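Local coordinates for p22 protein (Trypanosoma brucei, PDB 3JV1), which acts as an accessory factor for RNA editing of the cytochrome oxidase subunit II transcript and belongs to the Mam33 family, at residues G33-R38 / T46-H51; G52-I57 / V76-G81; L85-S90 / S143-R148; C102-G107 / L124-D129. All blocks are in the same frame, centred on the assembly; numbering follows the deposited sequence.

Contact 1 of 4, residues G33-R38 / T46-H51; sequences GWTIDR and TMRKSH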
# COMPACT_ATOMS: atom_id res chain seq x y z
N GLY A 33 33.83 5.39 -1.19
CA GLY A 33 33.26 4.94 -2.45
C GLY A 33 31.77 5.21 -2.61
O GLY A 33 31.26 5.26 -3.73
N TRP A 34 31.07 5.38 -1.50
CA TRP A 34 29.64 5.63 -1.54
C TRP A 34 29.28 7.09 -1.73
O TRP A 34 29.91 7.97 -1.16
CB TRP A 34 28.95 5.14 -0.27
CG TRP A 34 28.92 3.66 -0.11
CD1 TRP A 34 29.82 2.89 0.57
CD2 TRP A 34 27.91 2.78 -0.60
NE1 TRP A 34 29.42 1.58 0.54
CE2 TRP A 34 28.25 1.48 -0.17
CE3 TRP A 34 26.75 2.95 -1.36
CZ2 TRP A 34 27.47 0.36 -0.47
CZ3 TRP A 34 25.97 1.83 -1.66
CH2 TRP A 34 26.34 0.55 -1.21
N THR A 35 28.25 7.32 -2.53
CA THR A 35 27.75 8.66 -2.76
C THR A 35 26.41 8.63 -2.04
O THR A 35 25.83 7.56 -1.89
CB THR A 35 27.51 8.94 -4.25
OG1 THR A 35 27.07 10.29 -4.42
CG2 THR A 35 26.45 8.01 -4.81
N ILE A 36 25.93 9.77 -1.58
CA ILE A 36 24.65 9.78 -0.89
C ILE A 36 23.71 10.85 -1.41
O ILE A 36 24.09 11.99 -1.63
CB ILE A 36 24.82 9.91 0.63
CG1 ILE A 36 23.45 9.75 1.30
CG2 ILE A 36 25.44 11.24 0.98
CD1 ILE A 36 23.53 9.23 2.72
N ASP A 37 22.47 10.44 -1.62
CA ASP A 37 21.43 11.31 -2.13
C ASP A 37 20.44 11.54 -1.00
O ASP A 37 19.49 10.79 -0.83
CB ASP A 37 20.78 10.63 -3.34
CG ASP A 37 19.54 11.34 -3.82
OD1 ASP A 37 19.58 12.58 -4.00
OD2 ASP A 37 18.52 10.65 -4.04
N ARG A 38 20.70 12.59 -0.22
CA ARG A 38 19.86 12.95 0.92
C ARG A 38 19.63 14.46 0.96
O ARG A 38 20.57 15.25 0.89
CB ARG A 38 20.50 12.49 2.24
CG ARG A 38 19.70 12.81 3.50
CD ARG A 38 20.07 14.17 4.09
NE ARG A 38 19.23 14.52 5.23
CZ ARG A 38 19.34 15.66 5.92
NH1 ARG A 38 20.26 16.55 5.59
NH2 ARG A 38 18.52 15.90 6.94
N THR A 46 18.89 7.68 -0.73
CA THR A 46 19.48 6.61 -1.50
C THR A 46 21.00 6.76 -1.51
O THR A 46 21.52 7.87 -1.46
CB THR A 46 18.99 6.61 -2.96
OG1 THR A 46 19.51 7.76 -3.62
CG2 THR A 46 17.48 6.67 -3.01
N MET A 47 21.70 5.63 -1.55
CA MET A 47 23.16 5.62 -1.59
C MET A 47 23.58 4.83 -2.82
O MET A 47 22.91 3.87 -3.20
CB MET A 47 23.73 4.96 -0.34
CG MET A 47 23.40 5.69 0.96
SD MET A 47 24.10 4.86 2.40
CE MET A 47 25.85 5.08 2.09
N ARG A 48 24.68 5.23 -3.45
CA ARG A 48 25.17 4.54 -4.64
C ARG A 48 26.69 4.45 -4.67
O ARG A 48 27.39 5.31 -4.13
CB ARG A 48 24.70 5.28 -5.90
CG ARG A 48 23.22 5.60 -5.95
CD ARG A 48 22.85 6.20 -7.29
NE ARG A 48 21.42 6.47 -7.42
CZ ARG A 48 20.76 7.42 -6.77
NH1 ARG A 48 21.40 8.21 -5.92
NH2 ARG A 48 19.47 7.61 -6.98
N LYS A 49 27.20 3.41 -5.31
CA LYS A 49 28.64 3.22 -5.47
C LYS A 49 28.84 2.29 -6.64
O LYS A 49 27.97 1.47 -6.93
CB LYS A 49 29.27 2.60 -4.22
CG LYS A 49 28.76 1.20 -3.90
CD LYS A 49 29.69 0.46 -2.94
CE LYS A 49 30.98 0.03 -3.64
NZ LYS A 49 31.83 -0.83 -2.79
N SER A 50 29.97 2.41 -7.32
CA SER A 50 30.24 1.52 -8.43
C SER A 50 31.09 0.37 -7.92
O SER A 50 31.77 0.48 -6.90
CB SER A 50 30.97 2.26 -9.57
OG SER A 50 32.14 2.91 -9.12
N HIS A 51 31.01 -0.75 -8.62
CA HIS A 51 31.77 -1.95 -8.28
C HIS A 51 32.19 -2.49 -9.64
O HIS A 51 31.61 -3.44 -10.15
CB HIS A 51 30.86 -2.96 -7.57
CG HIS A 51 31.58 -4.19 -7.11
ND1 HIS A 51 32.46 -4.19 -6.05
CD2 HIS A 51 31.55 -5.47 -7.57
CE1 HIS A 51 32.94 -5.41 -5.87
NE2 HIS A 51 32.40 -6.20 -6.78
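Four backbone hydrogen bonds tie Thr35 to Arg48 and Asp37 to Thr46, making 33-38 and 46-51 an antiparallel ladder whose short strand axes run 4.7 Å apart at 154°. Each of these two pairs is joined by a bond in both directions, Thr35 N meeting Arg48 O at 2.7 Å. Ile36 and Met47 form the non-hydrogen-bonded pair between them.

Polar side chains meet on the face that carries Thr35, Asp37, Thr46 and Arg48. Thr46 OG1 donates to Asp37 OD2 at 3.1 Å, using the carboxylate's anti lone pair, and the two side chains lie alongside each other. The Arg48 guanidinium turns an edge to Asp37 CB; Arg48 NH1 stays 4.2 Å from Asp37 OD2, too far for a salt bridge, though the opposite charges probably still attract.

Apolar contacts centre on Trp34. Lys49 lays its aliphatic stem over one indole face, CG standing 3.5 Å from the centroid of the six-membered ring and only 3° off the normal. A chi1 of 63°, with CG between the backbone N and carbonyl carbon, swings the stem over the ring, while NZ goes on to the carbonyl of Arg148. Met47 crosses the indole at about a right angle, its CB 3.8 Å from Trp34 CE3, and its CG also touches Ile36 CD1.

This hairpin forms one margin of the chain's antiparallel sheet: strand 54-63 pairs with the far side of 46-51, and helix 152-181 packs Leu154 on Trp34 and Phe161 on Ile36.

Contact 2 of 4, residues G52-I57 / V76-G81; sequences GDEEII and VLVVNG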
# COMPACT_ATOMS: atom_id res chain seq x y z
N GLY A 52 33.19 -1.85 -10.24
CA GLY A 52 33.61 -2.27 -11.56
C GLY A 52 32.50 -1.89 -12.51
O GLY A 52 32.07 -0.74 -12.53
N ASP A 53 32.02 -2.85 -13.30
CA ASP A 53 30.95 -2.55 -14.24
C ASP A 53 29.57 -2.47 -13.58
O ASP A 53 28.61 -2.00 -14.19
CB ASP A 53 30.89 -3.61 -15.34
CG ASP A 53 32.11 -3.58 -16.24
OD1 ASP A 53 33.20 -3.98 -15.77
OD2 ASP A 53 31.99 -3.15 -17.40
N GLU A 54 29.46 -2.92 -12.33
CA GLU A 54 28.16 -2.86 -11.67
C GLU A 54 27.98 -1.60 -10.85
O GLU A 54 28.94 -0.93 -10.48
CB GLU A 54 27.95 -4.07 -10.75
CG GLU A 54 29.09 -5.07 -10.69
CD GLU A 54 28.81 -6.21 -9.73
OE1 GLU A 54 28.53 -5.94 -8.55
OE2 GLU A 54 28.87 -7.38 -10.15
N GLU A 55 26.72 -1.28 -10.59
CA GLU A 55 26.42 -0.14 -9.74
C GLU A 55 25.63 -0.74 -8.59
O GLU A 55 24.80 -1.61 -8.80
CB GLU A 55 25.57 0.90 -10.46
CG GLU A 55 25.29 2.12 -9.58
CD GLU A 55 24.44 3.16 -10.25
OE1 GLU A 55 23.38 2.79 -10.79
OE2 GLU A 55 24.83 4.35 -10.24
N ILE A 56 25.93 -0.30 -7.37
CA ILE A 56 25.24 -0.81 -6.20
C ILE A 56 24.39 0.34 -5.69
O ILE A 56 24.90 1.43 -5.45
CB ILE A 56 26.24 -1.23 -5.10
CG1 ILE A 56 27.42 -2.01 -5.71
CG2 ILE A 56 25.52 -2.05 -4.03
CD1 ILE A 56 27.05 -3.27 -6.46
N ILE A 57 23.09 0.10 -5.54
CA ILE A 57 22.18 1.15 -5.09
C ILE A 57 21.45 0.75 -3.81
O ILE A 57 20.89 -0.35 -3.72
CB ILE A 57 21.15 1.46 -6.17
CG1 ILE A 57 21.86 1.92 -7.44
CG2 ILE A 57 20.18 2.52 -5.68
CD1 ILE A 57 20.95 2.15 -8.62
N VAL A 76 18.55 -3.24 -1.78
CA VAL A 76 19.91 -3.14 -2.26
C VAL A 76 19.88 -3.71 -3.67
O VAL A 76 19.56 -4.88 -3.86
CB VAL A 76 20.88 -3.94 -1.38
CG1 VAL A 76 22.22 -4.12 -2.10
CG2 VAL A 76 21.11 -3.20 -0.07
N LEU A 77 20.18 -2.87 -4.65
CA LEU A 77 20.19 -3.34 -6.03
C LEU A 77 21.61 -3.43 -6.57
O LEU A 77 22.44 -2.55 -6.33
CB LEU A 77 19.37 -2.41 -6.93
CG LEU A 77 17.87 -2.24 -6.65
CD1 LEU A 77 17.66 -1.22 -5.54
CD2 LEU A 77 17.18 -1.77 -7.93
N VAL A 78 21.88 -4.52 -7.29
CA VAL A 78 23.18 -4.72 -7.92
C VAL A 78 22.82 -4.79 -9.39
O VAL A 78 22.20 -5.75 -9.84
CB VAL A 78 23.85 -6.02 -7.44
CG1 VAL A 78 25.19 -6.20 -8.17
CG2 VAL A 78 24.08 -5.96 -5.93
N VAL A 79 23.18 -3.74 -10.12
CA VAL A 79 22.85 -3.63 -11.53
C VAL A 79 24.04 -3.80 -12.46
O VAL A 79 25.08 -3.18 -12.27
CB VAL A 79 22.19 -2.25 -11.81
CG1 VAL A 79 21.58 -2.22 -13.20
CG2 VAL A 79 21.14 -1.96 -10.74
N ASN A 80 23.86 -4.62 -13.47
CA ASN A 80 24.91 -4.90 -14.43
C ASN A 80 24.30 -5.51 -15.69
O ASN A 80 23.44 -6.39 -15.62
CB ASN A 80 25.93 -5.87 -13.81
CG ASN A 80 27.21 -5.98 -14.61
OD1 ASN A 80 27.58 -5.06 -15.33
ND2 ASN A 80 27.90 -7.11 -14.47
N GLY A 81 24.75 -5.03 -16.85
CA GLY A 81 24.25 -5.54 -18.12
C GLY A 81 22.76 -5.44 -18.34
O GLY A 81 22.16 -6.31 -18.96
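Strands 54-57 and 76-80 run antiparallel, their short axes 4.7 Å apart and 167° between directions, and Glu55-Val79 and Ile57-Leu77 are the hydrogen-bonded pairs. All four bonds are of ordinary length and fairly straight; Val79 N to Glu55 O, at 3.0 Å and 178°, is practically linear. Between these pairs the CA of Ile56 leans on Leu77 O in a CA-H...O contact of 3.3 Å.

The two strands are the arms of a beta hairpin, 54-63 with 72-80, in the middle of the six-stranded antiparallel sheet that is built by simple strand-to-next-strand connections. One face is formed by Ile56 and Val78, side by side and pointing the same way, with Ile56 CD1 3.9 Å from Val78 CG1. Glu54 joins this face obliquely. Its chi1 of 0° is eclipsed, and the extended chain beyond CG brings Glu54 OE1 to 3.4 Å from Val78 CG1, a carboxylate oxygen resting against a methyl. That same oxygen is paired with Arg148, which probably favours the charged form of Glu54. Tyr144 of helix 135-146 also lies against Val78, and Phe180 of the second subunit packs on Val78 too. On the opposite face Ile57 and Leu77 are matched, CB to CB at 4.3 Å, and Leu111 of helix 107-111 lies against Ile57 and Val79.

Contact 3 of 4, residues L85-S90 / S143-R148; sequences LVFGMS and SYLSAR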
# COMPACT_ATOMS: atom_id res chain seq x y z
N LEU A 85 19.96 -7.62 -9.44
CA LEU A 85 19.76 -8.57 -8.36
C LEU A 85 19.26 -7.61 -7.29
O LEU A 85 19.96 -6.66 -6.93
CB LEU A 85 21.08 -9.19 -7.92
CG LEU A 85 21.18 -10.71 -7.74
CD1 LEU A 85 22.55 -11.05 -7.18
CD2 LEU A 85 20.08 -11.21 -6.84
N VAL A 86 18.04 -7.84 -6.79
CA VAL A 86 17.46 -6.96 -5.79
C VAL A 86 17.24 -7.63 -4.44
O VAL A 86 16.45 -8.57 -4.32
CB VAL A 86 16.12 -6.39 -6.30
CG1 VAL A 86 15.58 -5.35 -5.32
CG2 VAL A 86 16.31 -5.76 -7.68
N PHE A 87 17.95 -7.15 -3.42
CA PHE A 87 17.86 -7.68 -2.07
C PHE A 87 16.92 -6.85 -1.20
O PHE A 87 17.15 -5.65 -0.99
CB PHE A 87 19.25 -7.69 -1.41
CG PHE A 87 20.24 -8.61 -2.07
CD1 PHE A 87 20.40 -9.92 -1.62
CD2 PHE A 87 21.00 -8.17 -3.15
CE1 PHE A 87 21.31 -10.78 -2.24
CE2 PHE A 87 21.92 -9.02 -3.78
CZ PHE A 87 22.07 -10.33 -3.32
N GLY A 88 15.87 -7.49 -0.70
CA GLY A 88 14.93 -6.81 0.17
C GLY A 88 15.52 -7.03 1.55
O GLY A 88 15.62 -8.17 2.00
N MET A 89 15.92 -5.95 2.22
CA MET A 89 16.54 -6.10 3.52
C MET A 89 16.07 -5.13 4.59
O MET A 89 15.30 -4.21 4.34
CB MET A 89 18.05 -5.96 3.38
CG MET A 89 18.66 -6.86 2.32
SD MET A 89 20.38 -7.13 2.63
CE MET A 89 21.07 -5.65 1.98
N SER A 90 16.56 -5.38 5.80
CA SER A 90 16.24 -4.52 6.92
C SER A 90 17.45 -4.49 7.85
O SER A 90 18.23 -5.45 7.91
CB SER A 90 14.99 -5.02 7.65
OG SER A 90 15.07 -6.40 7.91
N SER A 143 28.00 -13.30 1.57
CA SER A 143 29.39 -13.05 1.18
C SER A 143 29.47 -12.17 -0.07
O SER A 143 30.35 -11.34 -0.20
CB SER A 143 30.11 -14.38 0.90
OG SER A 143 30.07 -15.21 2.04
N TYR A 144 28.54 -12.39 -1.00
CA TYR A 144 28.46 -11.61 -2.23
C TYR A 144 28.20 -10.13 -1.88
O TYR A 144 28.82 -9.22 -2.43
CB TYR A 144 27.32 -12.16 -3.09
CG TYR A 144 27.04 -11.42 -4.37
CD1 TYR A 144 27.75 -11.70 -5.54
CD2 TYR A 144 26.01 -10.47 -4.44
CE1 TYR A 144 27.45 -11.06 -6.74
CE2 TYR A 144 25.70 -9.83 -5.62
CZ TYR A 144 26.41 -10.12 -6.77
OH TYR A 144 26.08 -9.49 -7.94
N LEU A 145 27.29 -9.90 -0.94
CA LEU A 145 26.98 -8.54 -0.52
C LEU A 145 28.15 -7.92 0.25
O LEU A 145 28.46 -6.74 0.08
CB LEU A 145 25.73 -8.54 0.36
CG LEU A 145 24.43 -8.87 -0.36
CD1 LEU A 145 23.35 -9.12 0.66
CD2 LEU A 145 24.05 -7.73 -1.29
N SER A 146 28.79 -8.73 1.08
CA SER A 146 29.92 -8.24 1.86
C SER A 146 31.09 -7.82 0.96
O SER A 146 31.76 -6.83 1.24
CB SER A 146 30.37 -9.30 2.86
OG SER A 146 31.27 -8.74 3.79
N ALA A 147 31.34 -8.57 -0.10
CA ALA A 147 32.44 -8.24 -1.01
C ALA A 147 32.19 -6.90 -1.70
O ALA A 147 33.11 -6.29 -2.26
CB ALA A 147 32.61 -9.33 -2.06
N ARG A 148 30.94 -6.43 -1.66
CA ARG A 148 30.59 -5.17 -2.27
C ARG A 148 30.40 -4.05 -1.25
O ARG A 148 29.87 -2.98 -1.57
CB ARG A 148 29.33 -5.35 -3.13
CG ARG A 148 29.59 -6.26 -4.33
CD ARG A 148 28.33 -6.76 -5.03
NE ARG A 148 28.69 -7.43 -6.27
CZ ARG A 148 29.48 -8.50 -6.33
NH1 ARG A 148 29.96 -9.04 -5.22
NH2 ARG A 148 29.83 -9.00 -7.51
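Tyr144 opens the helical side of this wholly apolar contact, directing its ring at strand 85-90 from the last turns of helix 135-146. With CG anti to the backbone N (chi1 177°), the ring comes down towards Leu85, whose CD1 methyl lies 3.7 Å from Tyr144 CE2. Phe87 CZ approaches the neighbouring Tyr144 CD2 at 4.1 Å.

Leu145 comes at Phe87 from the opposite direction, and its CD2 methyl sits over a face of the phenyl ring, 3.7 Å from the centroid and 18° off the normal, in a CH-pi contact. Both methyls of the fork lie on the same side of the ring: Leu145 CD2 by Phe87 CE2 and CD2, Leu145 CD1 by Phe87 CD1. Leu145 CD1 also meets Met89 SD tip to tip at 4.1 Å.

Arg148, beyond the end of the turn, does not reach the strand but lies against Tyr144. Its guanidinium is over one face of the tyrosine ring, offset toward the rim, with Arg148 CZ 3.3 Å above the plane, while Arg148 NH1 donates to Tyr144 O at 3.0 Å. NE pairs with Glu54 and NH2 with Asp4 of the second subunit, so this buried charge is answered from two chains.

The helix thus packs across a sheet face: Val76 of strand 72-80 touches Phe87 and Met89, and Val101 of strand 95-104 touches Leu85 and Phe87.

Contact 4 of 4, residues C102-G107 / L124-D129; sequences CFRHDG and LYMGPD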
# COMPACT_ATOMS: atom_id res chain seq x y z
N CYS A 102 15.32 -11.04 -5.09
CA CYS A 102 14.62 -11.09 -6.36
C CYS A 102 15.59 -10.83 -7.49
O CYS A 102 16.66 -10.24 -7.30
CB CYS A 102 13.55 -9.99 -6.43
SG CYS A 102 12.48 -9.89 -5.01
N PHE A 103 15.22 -11.30 -8.68
CA PHE A 103 16.04 -11.05 -9.85
C PHE A 103 15.16 -10.32 -10.85
O PHE A 103 14.03 -10.73 -11.11
CB PHE A 103 16.56 -12.33 -10.48
CG PHE A 103 17.55 -12.06 -11.58
CD1 PHE A 103 18.84 -11.66 -11.28
CD2 PHE A 103 17.17 -12.13 -12.92
CE1 PHE A 103 19.75 -11.33 -12.28
CE2 PHE A 103 18.07 -11.80 -13.93
CZ PHE A 103 19.36 -11.39 -13.61
N ARG A 104 15.68 -9.24 -11.41
CA ARG A 104 14.93 -8.46 -12.38
C ARG A 104 15.64 -8.42 -13.73
O ARG A 104 16.71 -7.84 -13.86
CB ARG A 104 14.73 -7.04 -11.86
CG ARG A 104 13.95 -6.99 -10.56
CD ARG A 104 12.55 -7.55 -10.73
NE ARG A 104 11.82 -7.55 -9.47
CZ ARG A 104 11.29 -8.63 -8.91
NH1 ARG A 104 11.39 -9.82 -9.50
NH2 ARG A 104 10.66 -8.53 -7.75
N HIS A 105 15.04 -9.06 -14.73
CA HIS A 105 15.61 -9.07 -16.06
C HIS A 105 15.57 -7.66 -16.65
O HIS A 105 16.49 -7.24 -17.36
CB HIS A 105 14.83 -10.03 -16.96
CG HIS A 105 15.16 -11.47 -16.73
ND1 HIS A 105 16.35 -12.04 -17.13
CD2 HIS A 105 14.46 -12.46 -16.12
CE1 HIS A 105 16.38 -13.31 -16.77
NE2 HIS A 105 15.24 -13.59 -16.16
N ASP A 106 14.51 -6.94 -16.33
CA ASP A 106 14.35 -5.58 -16.82
C ASP A 106 14.96 -4.63 -15.79
O ASP A 106 14.26 -4.11 -14.92
CB ASP A 106 12.87 -5.25 -17.01
CG ASP A 106 12.65 -3.93 -17.71
OD1 ASP A 106 13.56 -3.07 -17.66
OD2 ASP A 106 11.57 -3.74 -18.30
N GLY A 107 16.28 -4.43 -15.88
CA GLY A 107 16.99 -3.56 -14.96
C GLY A 107 16.43 -2.15 -14.93
O GLY A 107 16.40 -1.51 -13.89
N LEU A 124 5.66 -9.41 -9.88
CA LEU A 124 6.73 -10.32 -10.28
C LEU A 124 7.09 -11.30 -9.16
O LEU A 124 6.76 -11.09 -8.00
CB LEU A 124 7.97 -9.52 -10.67
CG LEU A 124 7.78 -8.47 -11.76
CD1 LEU A 124 9.07 -7.70 -11.94
CD2 LEU A 124 7.35 -9.14 -13.07
N TYR A 125 7.79 -12.37 -9.55
CA TYR A 125 8.24 -13.39 -8.61
C TYR A 125 9.10 -12.69 -7.57
O TYR A 125 9.98 -11.90 -7.92
CB TYR A 125 9.05 -14.45 -9.34
CG TYR A 125 9.56 -15.58 -8.46
CD1 TYR A 125 8.69 -16.29 -7.64
CD2 TYR A 125 10.90 -15.96 -8.49
CE1 TYR A 125 9.14 -17.36 -6.86
CE2 TYR A 125 11.36 -17.02 -7.72
CZ TYR A 125 10.48 -17.71 -6.91
OH TYR A 125 10.94 -18.77 -6.16
N MET A 126 8.85 -12.98 -6.30
CA MET A 126 9.60 -12.35 -5.22
C MET A 126 10.70 -13.23 -4.65
O MET A 126 11.21 -12.97 -3.56
CB MET A 126 8.63 -11.94 -4.11
CG MET A 126 7.59 -10.92 -4.56
SD MET A 126 8.36 -9.37 -5.06
CE MET A 126 8.93 -8.77 -3.48
N GLY A 127 11.06 -14.27 -5.39
CA GLY A 127 12.09 -15.18 -4.93
C GLY A 127 11.55 -16.12 -3.87
O GLY A 127 10.41 -15.97 -3.44
N PRO A 128 12.35 -17.10 -3.42
CA PRO A 128 11.91 -18.05 -2.40
C PRO A 128 11.97 -17.47 -0.99
O PRO A 128 12.60 -16.44 -0.75
CB PRO A 128 12.91 -19.19 -2.56
CG PRO A 128 14.18 -18.45 -2.84
CD PRO A 128 13.73 -17.41 -3.87
N ASP A 129 11.30 -18.16 -0.07
CA ASP A 129 11.28 -17.78 1.33
C ASP A 129 12.69 -18.18 1.79
O ASP A 129 13.10 -19.33 1.62
CB ASP A 129 10.22 -18.62 2.06
CG ASP A 129 10.16 -18.32 3.54
OD1 ASP A 129 11.18 -17.89 4.11
OD2 ASP A 129 9.10 -18.55 4.15
O HOH W 1 12.78 -12.85 -8.48
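A strand-to-loop contact held by one arginine joins 102-107, the end of the sheet's last strand, to the irregular segment 124-129 that leads from helix 115-121 to helix 135-146. Arg104 NH1 donates to Tyr125 O at 3.0 Å and 165°, with the acceptor lying in the guanidinium plane and the donor in the carbonyl plane. Arg104 NH2 adds a weak bond to Tyr125 O at 3.4 Å. A water completes the grip, accepting from Phe103 N and donating to Tyr125 O, which therefore receives two bonds of normal length and a weak third.

The guanidinium is sandwiched as well as bonded. Cys102 CB lies over one face and Leu124 CB over the opposite one, 3.6 Å above the plane, while Met126 SD comes to the edge at 3.6 Å from Arg104 NH2. A bend at chi2 (-62°) folds the arginine back along its own strand, which lets NH1 also bond Phe103 O, though from above that carbonyl's plane.

Strand 95-104 is an outermost strand of the antiparallel sheet within this chain, with 83-92 on its inner side. The loop runs past this edge strand without pairing into it: Cys102 CA and Gly127 CA come within 5.0 Å, yet no backbone-to-backbone bond links the segments.

Beside the arginine, Cys102 SG rests 3.6 Å from Met126 O and 4.0 Å from Met126 CE. Within the loop, Gly127 N sits over the centre of the Tyr125 ring, and Tyr170 of the second subunit packs on that tyrosine. Phe103 makes an edge-to-face contact with Phe180 of the same neighbouring subunit.

From the N terminus, contact 1 closes a short hairpin loop between 33-38 and 46-51, and contact 2 follows in series, closing the hairpin of strands 54-63 and 72-80. The two adjoin directly, since strands 46-51 and 54-63 are sheet neighbours. Contact 3 then spans 53 residues, bringing the end of helix 135-146 back onto strand 83-92. Nested inside that loop, contact 4 closes a smaller one that holds helices 107-111 and 115-121. Arg148 of contact 3 ties contacts 1 and 2 to the helix end. Contacts 1 and 4 lie towards opposite margins of the sheet, centres about 23 Å apart, while contacts 2, 3 and 4 all touch the second subunit.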